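Local coordinates for protein ribonucleoside-diphosphate reductase (Pseudomonas aeruginosa, PDB 5IM3) that probably reduces ribonucleoside diphosphates to the 2'-deoxyribonucleotides needed for DNA synthesis, and is an allosteric enzyme that binds dATP, at residues A[324-327]-A[328-332]; A[424-427]-A[428-432]; A[817-820]-A[821-825]. All coordinates share one frame; numbering follows the deposited sequence.

All three contacts are local, each within one unbroken run of nine residues, and they follow one another along the chain without nesting or crossing. Contact 1 comes first, in the last turns of helix 319-330 of the all-alpha region. Contact 2 follows in the barrel region, where the loop after strand 421-422 turns into helix 427-440 beside a bound dATP. Contact 3, much later in the same region, closes the short loop from helix 807-815 to helix 821-829. Their centres lie about 43 to 57 Å apart, and contact 3 is across the chain's centre from both others.

Contact 1 (A[324-327]-A[328-332]); sequences MRVA and MGLAI
Met324 opens the contact by accepting, through its carbonyl O, a hydrogen bond of 2.8 Å from Met328 N. Its side chain meets Met328 as well: the two cross at a slant, with Met324 CG 3.8 Å from Met328 SD. With chi1 at -70°, the Met328 chain starts off beside its own backbone N, which lays CG against the carbonyl of Met324; CG of Met328 comes within 3.1 Å of Met324 O. The next carbonyl, Arg325 O, takes the N-H of Gly329 over 2.8 Å in a nearly straight bond (168° at the hydrogen). The guanidinium group of Arg325 is directed elsewhere, to a salt bridge with Glu317 and a hydrogen bond to Ala363 O. Val326 O receives Leu330 N at 3.0 Å, a more bent bond of 149°. Beside this bond the side chains of Val326 and Leu330 run alongside each other in the same direction, Val326 CG1 4.2 Å from Leu330 CD1, while Leu330 CG rests 3.3 Å from the Val326 carbonyl O. Ala327 turns its methyl group to Phe344 and Tyr345 of helix 337-349, and its carbonyl O lies near the methyl of Ala331. Around these turns, Met328 packs on Leu280 and Leu283 of helix 280-286, and Leu330 on Met633 and Val637 of helix 620-640. Three successive i to i+4 backbone bonds mark an alpha-helix; the apolar i to i+4 pairs belong to its buried sides, here at the C-terminal end of helix 319-330 in the all-alpha region of the reductase.

Contact 2 (A[424-427]-A[428-432]); sequences QGVV and PFLKV
Val426 O accepts the N-H of Leu430 at 2.9 Å, and Val427 O takes Lys431 N at the same separation. Both are i to i+4 bonds near the start of helix 427-440. Asp460 holds the N-H of Val426, and Lys431 NZ is hydrogen-bonded to the carbonyls of Arg477 and Asp474. Beside the backbone bonds Val426 and Leu430 lie flank to flank, Val426 CG2 4.1 Å from Leu430 CD1, with Leu430 CG also 3.5 Å from Val426 O. CG2 of Val426, placed between its own N and carbonyl carbon, is the branch that meets the leucine. Pro428, which has no N-H to give, fits as an early helix residue: its CD rests 3.5 Å from Val427 CB, and its CG 4.1 Å from Gln424 CB. With CG beside its own backbone N (chi1 -65°), Phe429 sets its ring next to the preceding loop, CD2 3.7 Å from Gly425 O. The same ring touches the bound dATP and belongs to its pocket. The run thus leads from strand 421-422 into helix 427-440, with Phe429 against Leu382 and Ile385 of helix 382-395, Val427 and Leu430 against helix 461-465, and Pro428 and Phe429 packed on Ala439 of the second subunit.

Contact 3 (A[817-820]-A[821-825]); sequences GLWD and PVMVN
Asp820 turns its carboxylate back onto the helix that begins after it: OD1 accepts a hydrogen bond from Met823 N at 3.1 Å, met nearly head-on. A chi1 of 42° tucks CG between the residue's own N and carbonyl carbon and so brings OD1 round to that N-H. The carbonyl O of Asp820 also receives Val824 N, at 3.2 Å and 160°, while OD2 forms a salt bridge with Arg839. Val822 CG2 presses close to OD1. Met823, its chain bent at chi2 and chi3, folds back against Leu818, with CG 3.3 Å from Leu818 O and CE 4.3 Å from Leu818 CB. Trp819 adds its indole: Val824 CG2 sits over one face, 4.0 Å from the centroid of the six-membered ring and 25° off its normal, a CH-pi contact, while Met823 CG approaches CE3 obliquely at 4.2 Å. The other end of the indole, NE1, donates to Arg215 O. Pro821 and Val822 reach Leu58 and Thr54 of the third subunit. Asp820 is the N-cap of helix 821-829, and its side-chain bond to the third helix residue is a classic aspartate cap, following the Schellman motif at Gly817 that ends helix 807-815.

Contact 1 (A[324-327]-A[328-332])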
ATOM      1  N   MET A 324      26.874 -19.731  51.030  1.00 49.36           N
ATOM      2  CA  MET A 324      27.868 -19.486  52.067  1.00 53.34           C
ATOM      3  C   MET A 324      29.184 -19.007  51.463  1.00 51.53           C
ATOM      4  O   MET A 324      29.873 -18.169  52.056  1.00 52.64           O
ATOM      5  CB  MET A 324      28.075 -20.755  52.900  1.00 54.26           C
ATOM      6  CG  MET A 324      29.053 -20.605  54.058  1.00 56.59           C
ATOM      7  SD  MET A 324      28.561 -19.351  55.263  1.00 58.90           S
ATOM      8  CE  MET A 324      27.202 -20.184  56.082  1.00 58.79           C
ATOM      9  N   ARG A 325      29.550 -19.517  50.281  1.00 52.34           N
ATOM     10  CA  ARG A 325      30.754 -19.026  49.615  1.00 53.11           C
ATOM     11  C   ARG A 325      30.626 -17.549  49.279  1.00 52.19           C
ATOM     12  O   ARG A 325      31.562 -16.770  49.483  1.00 55.66           O
ATOM     13  CB  ARG A 325      31.043 -19.816  48.337  1.00 53.28           C
ATOM     14  CG  ARG A 325      31.857 -18.985  47.324  1.00 54.76           C
ATOM     15  CD  ARG A 325      32.371 -19.786  46.158  1.00 53.58           C
ATOM     16  NE  ARG A 325      31.320 -20.157  45.211  1.00 54.16           N
ATOM     17  CZ  ARG A 325      30.849 -19.368  44.248  1.00 54.69           C
ATOM     18  NH1 ARG A 325      31.306 -18.131  44.091  1.00 55.91           N
ATOM     19  NH2 ARG A 325      29.905 -19.819  43.437  1.00 55.51           N
ATOM     20  N   VAL A 326      29.484 -17.153  48.717  1.00 52.70           N
ATOM     21  CA  VAL A 326      29.295 -15.753  48.349  1.00 52.09           C
ATOM     22  C   VAL A 326      29.351 -14.882  49.595  1.00 51.52           C
ATOM     23  O   VAL A 326      29.998 -13.826  49.609  1.00 50.44           O
ATOM     24  CB  VAL A 326      27.967 -15.571  47.588  1.00 48.96           C
ATOM     25  CG1 VAL A 326      27.790 -14.120  47.154  1.00 49.95           C
ATOM     26  CG2 VAL A 326      27.918 -16.496  46.384  1.00 47.47           C
ATOM     27  N   ALA A 327      28.688 -15.325  50.665  1.00 49.18           N
ATOM     28  CA  ALA A 327      28.708 -14.585  51.919  1.00 50.68           C
ATOM     29  C   ALA A 327      30.129 -14.452  52.447  1.00 49.68           C
ATOM     30  O   ALA A 327      30.548 -13.367  52.864  1.00 50.27           O
ATOM     31  CB  ALA A 327      27.812 -15.281  52.944  1.00 51.42           C
ATOM     32  N   MET A 328      30.886 -15.552  52.435  1.00 52.31           N
ATOM     33  CA  MET A 328      32.273 -15.507  52.892  1.00 53.85           C
ATOM     34  C   MET A 328      33.098 -14.565  52.026  1.00 52.68           C
ATOM     35  O   MET A 328      33.843 -13.721  52.539  1.00 51.82           O
ATOM     36  CB  MET A 328      32.874 -16.916  52.879  1.00 55.26           C
ATOM     37  CG  MET A 328      32.314 -17.863  53.946  1.00 56.52           C
ATOM     38  SD  MET A 328      32.728 -19.598  53.648  1.00 55.23           S
ATOM     39  CE  MET A 328      34.462 -19.628  54.090  1.00 56.05           C
ATOM     40  N   GLY A 329      32.973 -14.691  50.704  1.00 51.83           N
ATOM     41  CA  GLY A 329      33.722 -13.825  49.809  1.00 51.49           C
ATOM     42  C   GLY A 329      33.447 -12.356  50.044  1.00 50.98           C
ATOM     43  O   GLY A 329      34.342 -11.521  49.894  1.00 54.01           O
ATOM     44  N   LEU A 330      32.217 -12.018  50.422  1.00 51.25           N
ATOM     45  CA  LEU A 330      31.864 -10.639  50.724  1.00 51.85           C
ATOM     46  C   LEU A 330      32.307 -10.196  52.111  1.00 52.87           C
ATOM     47  O   LEU A 330      32.233  -8.998  52.406  1.00 51.21           O
ATOM     48  CB  LEU A 330      30.348 -10.451  50.586  1.00 52.32           C
ATOM     49  CG  LEU A 330      29.801 -10.550  49.157  1.00 53.32           C
ATOM     50  CD1 LEU A 330      28.281 -10.468  49.166  1.00 52.81           C
ATOM     51  CD2 LEU A 330      30.393  -9.460  48.267  1.00 51.04           C
ATOM     52  N   ALA A 331      32.775 -11.119  52.957  1.00 53.39           N
ATOM     53  CA  ALA A 331      33.170 -10.796  54.322  1.00 52.16           C
ATOM     54  C   ALA A 331      34.645 -11.062  54.607  1.00 54.38           C
ATOM     55  O   ALA A 331      35.044 -11.059  55.780  1.00 55.37           O
ATOM     56  CB  ALA A 331      32.306 -11.581  55.315  1.00 55.52           C
ATOM     57  N   ILE A 332      35.473 -11.284  53.582  1.00 60.90           N
ATOM     58  CA  ILE A 332      36.877 -11.608  53.814  1.00 65.16           C
ATOM     59  C   ILE A 332      37.656 -10.470  54.460  1.00 65.48           C
ATOM     60  O   ILE A 332      38.811 -10.670  54.840  1.00 69.58           O
ATOM     61  CB  ILE A 332      37.595 -12.011  52.506  1.00 66.44           C
ATOM     62  CG1 ILE A 332      37.432 -10.927  51.441  1.00 68.99           C
ATOM     63  CG2 ILE A 332      37.084 -13.337  51.996  1.00 67.42           C
ATOM     64  CD1 ILE A 332      38.337 -11.124  50.242  1.00 70.83           C
TER

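Contact 2 (A[424-427]-A[428-432])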
ATOM      1  N   GLN A 424      35.242  13.352   9.915  1.00 52.26           N
ATOM      2  CA  GLN A 424      34.059  12.639   9.459  1.00 49.78           C
ATOM      3  C   GLN A 424      33.094  12.331  10.592  1.00 46.97           C
ATOM      4  O   GLN A 424      32.086  11.653  10.366  1.00 45.52           O
ATOM      5  CB  GLN A 424      34.468  11.342   8.754  1.00 50.38           C
ATOM      6  CG  GLN A 424      35.326  11.574   7.522  1.00 53.92           C
ATOM      7  CD  GLN A 424      34.702  12.574   6.568  1.00 58.57           C
ATOM      8  OE1 GLN A 424      33.548  12.424   6.162  1.00 57.70           O
ATOM      9  NE2 GLN A 424      35.456  13.614   6.220  1.00 63.47           N
ATOM     10  N   GLY A 425      33.376  12.808  11.799  1.00 45.59           N
ATOM     11  CA  GLY A 425      32.460  12.656  12.901  1.00 42.10           C
ATOM     12  C   GLY A 425      32.687  11.391  13.699  1.00 41.93           C
ATOM     13  O   GLY A 425      33.693  10.687  13.571  1.00 43.36           O
ATOM     14  N   VAL A 426      31.696  11.094  14.540  1.00 43.34           N
ATOM     15  CA  VAL A 426      31.860  10.052  15.545  1.00 45.43           C
ATOM     16  C   VAL A 426      31.608   8.664  14.969  1.00 43.77           C
ATOM     17  O   VAL A 426      32.120   7.672  15.497  1.00 43.15           O
ATOM     18  CB  VAL A 426      30.935  10.328  16.745  1.00 45.44           C
ATOM     19  CG1 VAL A 426      31.235  11.695  17.342  1.00 46.16           C
ATOM     20  CG2 VAL A 426      29.464  10.238  16.335  1.00 44.24           C
ATOM     21  N   VAL A 427      30.817   8.559  13.897  1.00 40.66           N
ATOM     22  CA  VAL A 427      30.358   7.241  13.450  1.00 39.21           C
ATOM     23  C   VAL A 427      31.511   6.337  13.033  1.00 38.30           C
ATOM     24  O   VAL A 427      31.493   5.150  13.389  1.00 41.33           O
ATOM     25  CB  VAL A 427      29.279   7.397  12.369  1.00 37.58           C
ATOM     26  CG1 VAL A 427      28.943   6.056  11.732  1.00 35.56           C
ATOM     27  CG2 VAL A 427      28.026   7.989  12.998  1.00 35.34           C
ATOM     28  N   PRO A 428      32.529   6.796  12.302  1.00 38.28           N
ATOM     29  CA  PRO A 428      33.641   5.885  11.987  1.00 40.08           C
ATOM     30  C   PRO A 428      34.338   5.334  13.217  1.00 40.09           C
ATOM     31  O   PRO A 428      34.850   4.207  13.181  1.00 41.68           O
ATOM     32  CB  PRO A 428      34.587   6.756  11.152  1.00 42.34           C
ATOM     33  CG  PRO A 428      33.723   7.772  10.549  1.00 42.79           C
ATOM     34  CD  PRO A 428      32.655   8.071  11.576  1.00 44.51           C
ATOM     35  N   PHE A 429      34.385   6.105  14.306  1.00 39.40           N
ATOM     36  CA  PHE A 429      34.915   5.590  15.558  1.00 35.91           C
ATOM     37  C   PHE A 429      33.940   4.622  16.229  1.00 37.70           C
ATOM     38  O   PHE A 429      34.351   3.608  16.797  1.00 34.50           O
ATOM     39  CB  PHE A 429      35.269   6.752  16.477  1.00 35.40           C
ATOM     40  CG  PHE A 429      36.375   7.615  15.943  1.00 38.19           C
ATOM     41  CD1 PHE A 429      37.601   7.065  15.645  1.00 37.49           C
ATOM     42  CD2 PHE A 429      36.187   8.964  15.725  1.00 39.54           C
ATOM     43  CE1 PHE A 429      38.623   7.839  15.147  1.00 40.25           C
ATOM     44  CE2 PHE A 429      37.208   9.748  15.226  1.00 39.58           C
ATOM     45  CZ  PHE A 429      38.427   9.185  14.939  1.00 41.20           C
ATOM     46  N   LEU A 430      32.640   4.914  16.164  1.00 40.88           N
ATOM     47  CA  LEU A 430      31.671   3.974  16.716  1.00 41.21           C
ATOM     48  C   LEU A 430      31.737   2.634  16.010  1.00 43.95           C
ATOM     49  O   LEU A 430      31.462   1.597  16.614  1.00 51.11           O
ATOM     50  CB  LEU A 430      30.261   4.551  16.630  1.00 39.36           C
ATOM     51  CG  LEU A 430      30.049   5.762  17.532  1.00 39.22           C
ATOM     52  CD1 LEU A 430      28.664   6.347  17.308  1.00 41.97           C
ATOM     53  CD2 LEU A 430      30.240   5.381  18.993  1.00 39.84           C
ATOM     54  N   LYS A 431      32.124   2.635  14.736  1.00 43.75           N
ATOM     55  CA  LYS A 431      32.328   1.377  14.036  1.00 45.93           C
ATOM     56  C   LYS A 431      33.463   0.576  14.664  1.00 43.53           C
ATOM     57  O   LYS A 431      33.406  -0.653  14.724  1.00 43.33           O
ATOM     58  CB  LYS A 431      32.607   1.642  12.559  1.00 50.11           C
ATOM     59  CG  LYS A 431      32.946   0.386  11.774  1.00 55.28           C
ATOM     60  CD  LYS A 431      31.712  -0.482  11.563  1.00 59.60           C
ATOM     61  CE  LYS A 431      30.805   0.120  10.504  1.00 58.60           C
ATOM     62  NZ  LYS A 431      29.774  -0.851  10.073  1.00 60.99           N
ATOM     63  N   VAL A 432      34.515   1.265  15.115  1.00 41.12           N
ATOM     64  CA  VAL A 432      35.591   0.582  15.826  1.00 40.70           C
ATOM     65  C   VAL A 432      35.073   0.011  17.143  1.00 40.71           C
ATOM     66  O   VAL A 432      35.404  -1.112  17.520  1.00 41.79           O
ATOM     67  CB  VAL A 432      36.773   1.541  16.053  1.00 39.70           C
ATOM     68  CG1 VAL A 432      37.895   0.844  16.813  1.00 39.86           C
ATOM     69  CG2 VAL A 432      37.285   2.083  14.711  1.00 44.37           C
TER

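Contact 3 (A[817-820]-A[821-825])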
ATOM      1  N   GLY A 817     -13.061 -21.157  42.527  1.00 80.90           N
ATOM      2  CA  GLY A 817     -13.518 -22.415  41.975  1.00 80.48           C
ATOM      3  C   GLY A 817     -13.464 -22.480  40.467  1.00 80.25           C
ATOM      4  O   GLY A 817     -14.204 -23.261  39.862  1.00 80.30           O
ATOM      5  N   LEU A 818     -12.599 -21.678  39.839  1.00 82.79           N
ATOM      6  CA  LEU A 818     -12.521 -21.568  38.387  1.00 81.79           C
ATOM      7  C   LEU A 818     -11.258 -22.208  37.816  1.00 78.85           C
ATOM      8  O   LEU A 818     -10.858 -21.882  36.694  1.00 76.26           O
ATOM      9  CB  LEU A 818     -12.590 -20.098  37.965  1.00 80.91           C
ATOM     10  CG  LEU A 818     -13.878 -19.328  38.274  1.00 84.47           C
ATOM     11  CD1 LEU A 818     -13.683 -17.841  37.992  1.00 83.31           C
ATOM     12  CD2 LEU A 818     -15.049 -19.874  37.471  1.00 85.33           C
ATOM     13  N   TRP A 819     -10.618 -23.108  38.561  1.00 76.23           N
ATOM     14  CA  TRP A 819      -9.430 -23.812  38.086  1.00 74.65           C
ATOM     15  C   TRP A 819      -9.830 -25.237  37.721  1.00 77.18           C
ATOM     16  O   TRP A 819     -10.076 -26.068  38.602  1.00 78.97           O
ATOM     17  CB  TRP A 819      -8.326 -23.797  39.141  1.00 75.11           C
ATOM     18  CG  TRP A 819      -7.033 -24.402  38.663  1.00 73.65           C
ATOM     19  CD1 TRP A 819      -6.416 -25.511  39.162  1.00 73.63           C
ATOM     20  CD2 TRP A 819      -6.207 -23.935  37.585  1.00 69.52           C
ATOM     21  NE1 TRP A 819      -5.256 -25.761  38.469  1.00 71.33           N
ATOM     22  CE2 TRP A 819      -5.105 -24.810  37.495  1.00 69.60           C
ATOM     23  CE3 TRP A 819      -6.290 -22.862  36.691  1.00 68.04           C
ATOM     24  CZ2 TRP A 819      -4.095 -24.644  36.549  1.00 66.99           C
ATOM     25  CZ3 TRP A 819      -5.282 -22.701  35.750  1.00 66.46           C
ATOM     26  CH2 TRP A 819      -4.201 -23.587  35.688  1.00 64.42           C
ATOM     27  N   ASP A 820      -9.894 -25.515  36.423  1.00 79.12           N
ATOM     28  CA  ASP A 820     -10.343 -26.807  35.923  1.00 78.58           C
ATOM     29  C   ASP A 820      -9.778 -26.994  34.522  1.00 75.22           C
ATOM     30  O   ASP A 820      -9.188 -26.064  33.954  1.00 72.95           O
ATOM     31  CB  ASP A 820     -11.880 -26.904  35.923  1.00 80.75           C
ATOM     32  CG  ASP A 820     -12.549 -25.635  35.437  1.00 80.51           C
ATOM     33  OD1 ASP A 820     -12.110 -25.080  34.409  1.00 78.50           O
ATOM     34  OD2 ASP A 820     -13.519 -25.195  36.086  1.00 83.66           O
ATOM     35  N   PRO A 821      -9.918 -28.191  33.944  1.00 71.61           N
ATOM     36  CA  PRO A 821      -9.343 -28.427  32.608  1.00 70.65           C
ATOM     37  C   PRO A 821      -9.779 -27.436  31.539  1.00 69.83           C
ATOM     38  O   PRO A 821      -8.940 -27.024  30.727  1.00 70.17           O
ATOM     39  CB  PRO A 821      -9.811 -29.851  32.290  1.00 73.34           C
ATOM     40  CG  PRO A 821      -9.882 -30.509  33.617  1.00 75.67           C
ATOM     41  CD  PRO A 821     -10.349 -29.449  34.582  1.00 74.99           C
ATOM     42  N   VAL A 822     -11.054 -27.039  31.501  1.00 64.69           N
ATOM     43  CA  VAL A 822     -11.492 -26.128  30.444  1.00 64.49           C
ATOM     44  C   VAL A 822     -10.802 -24.777  30.588  1.00 62.71           C
ATOM     45  O   VAL A 822     -10.422 -24.152  29.592  1.00 61.40           O
ATOM     46  CB  VAL A 822     -13.028 -25.985  30.441  1.00 66.70           C
ATOM     47  CG1 VAL A 822     -13.692 -27.331  30.175  1.00 69.00           C
ATOM     48  CG2 VAL A 822     -13.523 -25.395  31.746  1.00 68.56           C
ATOM     49  N   MET A 823     -10.619 -24.307  31.826  1.00 64.41           N
ATOM     50  CA  MET A 823      -9.898 -23.056  32.040  1.00 63.18           C
ATOM     51  C   MET A 823      -8.474 -23.151  31.511  1.00 62.01           C
ATOM     52  O   MET A 823      -7.965 -22.205  30.901  1.00 59.55           O
ATOM     53  CB  MET A 823      -9.895 -22.702  33.528  1.00 63.33           C
ATOM     54  CG  MET A 823      -9.117 -21.437  33.873  1.00 61.92           C
ATOM     55  SD  MET A 823      -9.761 -19.952  33.073  1.00 63.76           S
ATOM     56  CE  MET A 823     -11.390 -19.836  33.815  1.00 65.40           C
ATOM     57  N   VAL A 824      -7.814 -24.291  31.735  1.00 65.11           N
ATOM     58  CA  VAL A 824      -6.463 -24.482  31.216  1.00 63.90           C
ATOM     59  C   VAL A 824      -6.468 -24.442  29.694  1.00 63.19           C
ATOM     60  O   VAL A 824      -5.591 -23.834  29.072  1.00 61.85           O
ATOM     61  CB  VAL A 824      -5.874 -25.805  31.743  1.00 65.75           C
ATOM     62  CG1 VAL A 824      -4.537 -26.114  31.071  1.00 63.98           C
ATOM     63  CG2 VAL A 824      -5.714 -25.743  33.254  1.00 65.38           C
ATOM     64  N   ASN A 825      -7.449 -25.100  29.071  1.00 65.72           N
ATOM     65  CA  ASN A 825      -7.528 -25.109  27.616  1.00 67.24           C
ATOM     66  C   ASN A 825      -7.821 -23.722  27.060  1.00 65.71           C
ATOM     67  O   ASN A 825      -7.398 -23.401  25.943  1.00 66.80           O
ATOM     68  CB  ASN A 825      -8.597 -26.100  27.157  1.00 69.24           C
ATOM     69  CG  ASN A 825      -8.639 -26.256  25.652  1.00 69.84           C
ATOM     70  OD1 ASN A 825      -7.809 -26.950  25.066  1.00 69.51           O
ATOM     71  ND2 ASN A 825      -9.617 -25.617  25.015  1.00 72.84           N
TER